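Local coordinates for protein TASOR (Homo sapiens, PDB 6SWG), which serves as a component of the HUSH complex, which maintains epigenetic silencing at H3K9me3-rich loci by promoting recruitment of SETDB1 and MORC2, at residues T5-Y13 / T34-T42. Residues are numbered along the deposited sequence; the frame is centred on the assembly and turned at random.
Sequences TERTVLGEY and TVSTPIFST. With SO4 (sulfate ion), chain D.
In this fragment of the longer TASOR protein, the loop that follows helix 4-26 runs back beside the helix's early turns and turns two side chains, Pro-38 and Phe-40, onto it, where they meet Tyr-13, Leu-10, Val-9 and Glu-6. CD of Pro-38 sits over one face of the Tyr-13 ring in a CH-pi contact, 3.8 Å from the ring centroid and 25° off the normal, displaced toward the rim near CG. The Tyr-13 ring reaches the returning chain because chi1 (-175°) sets CG opposite the backbone N, and its OH comes to lie 3.7 Å from Val-35 CB. Leu-10 CD2 touches both residues, lying 3.9 Å from Pro-38 CG and 4.1 Å from Phe-40 CE2, and it also rests against Pro-38 O at 3.5 Å.

Between helix 4-26 and the loop before helix 63-79 the contact is made largely by side chains, and Phe-40 enters it edge first: its CZ abuts Val-9 CG1 at 3.5 Å, with the methyl in the plane of the ring. Glu-6 runs past the same ring in the opposite direction, its carboxylate plane 32° from that of the ring and OE2 3.7 Å from Phe-40 CB. That oxygen also forms a salt bridge to a basic side chain of another protein's chain, where Val-9 packs on an apolar side chain and Ile-39 N hydrogen-bonds to an acidic one.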
# COMPACT_ATOMS: atom_id res chain seq x y z
N THR C 5 10.67 3.82 10.64
CA THR C 5 9.72 3.02 9.89
C THR C 5 10.38 2.34 8.69
O THR C 5 10.15 1.16 8.43
CB THR C 5 8.56 3.90 9.44
OG1 THR C 5 8.11 4.70 10.57
CG2 THR C 5 7.43 3.08 8.86
N GLU C 6 11.20 3.08 7.94
CA GLU C 6 11.95 2.49 6.84
C GLU C 6 12.89 1.41 7.35
O GLU C 6 12.99 0.30 6.79
CB GLU C 6 12.76 3.56 6.10
CG GLU C 6 11.94 4.69 5.50
CD GLU C 6 12.74 5.58 4.55
OE1 GLU C 6 13.97 5.73 4.73
OE2 GLU C 6 12.13 6.14 3.62
N ARG C 7 13.61 1.73 8.43
CA ARG C 7 14.54 0.73 8.95
C ARG C 7 13.79 -0.52 9.35
O ARG C 7 14.23 -1.63 9.00
CB ARG C 7 15.34 1.29 10.09
CG ARG C 7 16.27 2.34 9.56
CD ARG C 7 16.95 3.04 10.64
NE ARG C 7 18.01 3.90 10.14
CZ ARG C 7 18.61 4.81 10.90
NH1 ARG C 7 18.25 4.97 12.17
NH2 ARG C 7 19.56 5.55 10.38
N THR C 8 12.61 -0.34 9.94
CA THR C 8 11.80 -1.48 10.36
C THR C 8 11.38 -2.32 9.15
O THR C 8 11.52 -3.55 9.13
CB THR C 8 10.53 -1.04 11.11
OG1 THR C 8 10.77 -0.86 12.52
CG2 THR C 8 9.44 -2.12 10.92
N VAL C 9 10.85 -1.66 8.12
CA VAL C 9 10.33 -2.39 6.97
C VAL C 9 11.45 -3.12 6.23
O VAL C 9 11.32 -4.30 5.88
CB VAL C 9 9.57 -1.42 6.05
CG1 VAL C 9 9.15 -2.22 4.88
CG2 VAL C 9 8.34 -0.85 6.79
N LEU C 10 12.56 -2.44 5.98
CA LEU C 10 13.69 -3.10 5.35
C LEU C 10 14.20 -4.26 6.18
O LEU C 10 14.63 -5.27 5.61
CB LEU C 10 14.83 -2.11 5.14
CG LEU C 10 14.56 -0.96 4.18
CD1 LEU C 10 15.80 -0.12 4.04
CD2 LEU C 10 14.10 -1.50 2.83
N GLY C 11 14.17 -4.13 7.52
CA GLY C 11 14.66 -5.21 8.36
C GLY C 11 13.76 -6.40 8.25
O GLY C 11 14.23 -7.54 8.11
N GLU C 12 12.45 -6.15 8.24
CA GLU C 12 11.51 -7.25 8.00
C GLU C 12 11.77 -7.89 6.65
O GLU C 12 11.76 -9.12 6.52
CB GLU C 12 10.08 -6.74 8.10
CG GLU C 12 9.66 -6.25 9.48
CD GLU C 12 9.53 -7.33 10.51
OE1 GLU C 12 9.29 -8.54 10.16
OE2 GLU C 12 9.67 -7.00 11.70
N TYR C 13 12.06 -7.08 5.61
CA TYR C 13 12.19 -7.69 4.30
C TYR C 13 13.45 -8.55 4.26
O TYR C 13 13.45 -9.64 3.69
CB TYR C 13 12.20 -6.67 3.18
CG TYR C 13 12.22 -7.35 1.82
CD1 TYR C 13 13.41 -7.52 1.11
CD2 TYR C 13 11.05 -7.88 1.24
CE1 TYR C 13 13.43 -8.17 -0.12
CE2 TYR C 13 11.07 -8.52 0.00
CZ TYR C 13 12.26 -8.66 -0.66
OH TYR C 13 12.27 -9.27 -1.88
N THR C 34 15.97 -12.11 -7.31
CA THR C 34 16.42 -10.80 -7.73
C THR C 34 15.34 -9.73 -7.61
O THR C 34 15.30 -8.78 -8.40
CB THR C 34 16.90 -10.83 -9.16
OG1 THR C 34 17.40 -9.55 -9.51
CG2 THR C 34 15.74 -11.19 -10.08
N VAL C 35 14.42 -9.89 -6.66
CA VAL C 35 13.48 -8.83 -6.34
C VAL C 35 14.21 -7.75 -5.56
O VAL C 35 14.88 -8.04 -4.56
CB VAL C 35 12.29 -9.38 -5.55
CG1 VAL C 35 11.22 -8.31 -5.42
CG2 VAL C 35 11.73 -10.62 -6.21
N SER C 36 14.09 -6.51 -6.00
CA SER C 36 14.77 -5.41 -5.35
C SER C 36 14.21 -5.18 -3.95
O SER C 36 13.10 -5.61 -3.60
CB SER C 36 14.63 -4.15 -6.17
OG SER C 36 13.45 -4.20 -6.98
N THR C 37 15.04 -4.54 -3.10
CA THR C 37 14.52 -4.32 -1.76
C THR C 37 13.50 -3.18 -1.76
O THR C 37 13.57 -2.25 -2.57
CB THR C 37 15.63 -4.01 -0.77
OG1 THR C 37 16.21 -2.73 -1.08
CG2 THR C 37 16.72 -5.06 -0.82
N PRO C 38 12.54 -3.21 -0.85
CA PRO C 38 11.49 -2.19 -0.87
C PRO C 38 12.05 -0.77 -0.81
O PRO C 38 13.19 -0.54 -0.37
CB PRO C 38 10.63 -2.53 0.36
CG PRO C 38 11.34 -3.57 1.09
CD PRO C 38 12.32 -4.22 0.21
N ILE C 39 11.21 0.19 -1.27
CA ILE C 39 11.57 1.60 -1.43
C ILE C 39 10.36 2.45 -1.08
O ILE C 39 9.22 2.02 -1.22
CB ILE C 39 12.05 1.89 -2.87
CG1 ILE C 39 10.95 1.53 -3.89
CG2 ILE C 39 13.34 1.11 -3.17
CD1 ILE C 39 11.29 1.88 -5.34
N PHE C 40 10.62 3.68 -0.63
CA PHE C 40 9.55 4.53 -0.11
C PHE C 40 9.63 5.94 -0.71
O PHE C 40 9.82 6.93 -0.01
CB PHE C 40 9.63 4.57 1.43
CG PHE C 40 9.77 3.22 2.05
CD1 PHE C 40 8.65 2.45 2.33
CD2 PHE C 40 11.05 2.69 2.32
CE1 PHE C 40 8.79 1.16 2.87
CE2 PHE C 40 11.20 1.42 2.86
CZ PHE C 40 10.07 0.64 3.13
N SER C 41 9.43 6.03 -2.02
CA SER C 41 9.36 7.31 -2.71
C SER C 41 8.79 7.10 -4.10
O SER C 41 8.84 5.99 -4.65
CB SER C 41 10.74 7.99 -2.80
OG SER C 41 10.90 8.99 -1.80
N THR C 42 8.24 8.18 -4.67
CA THR C 42 7.66 8.16 -6.01
C THR C 42 8.73 7.75 -7.03
O THR C 42 8.67 8.13 -8.20
CB THR C 42 7.06 9.52 -6.38
OG1 THR C 42 8.07 10.54 -6.30
CG2 THR C 42 5.91 9.88 -5.45
S SO4 D . 21.54 6.60 13.11
O1 SO4 D . 21.58 7.22 14.41
O2 SO4 D . 20.15 6.54 12.75
O3 SO4 D . 22.19 7.42 12.10
O4 SO4 D . 22.18 5.29 13.18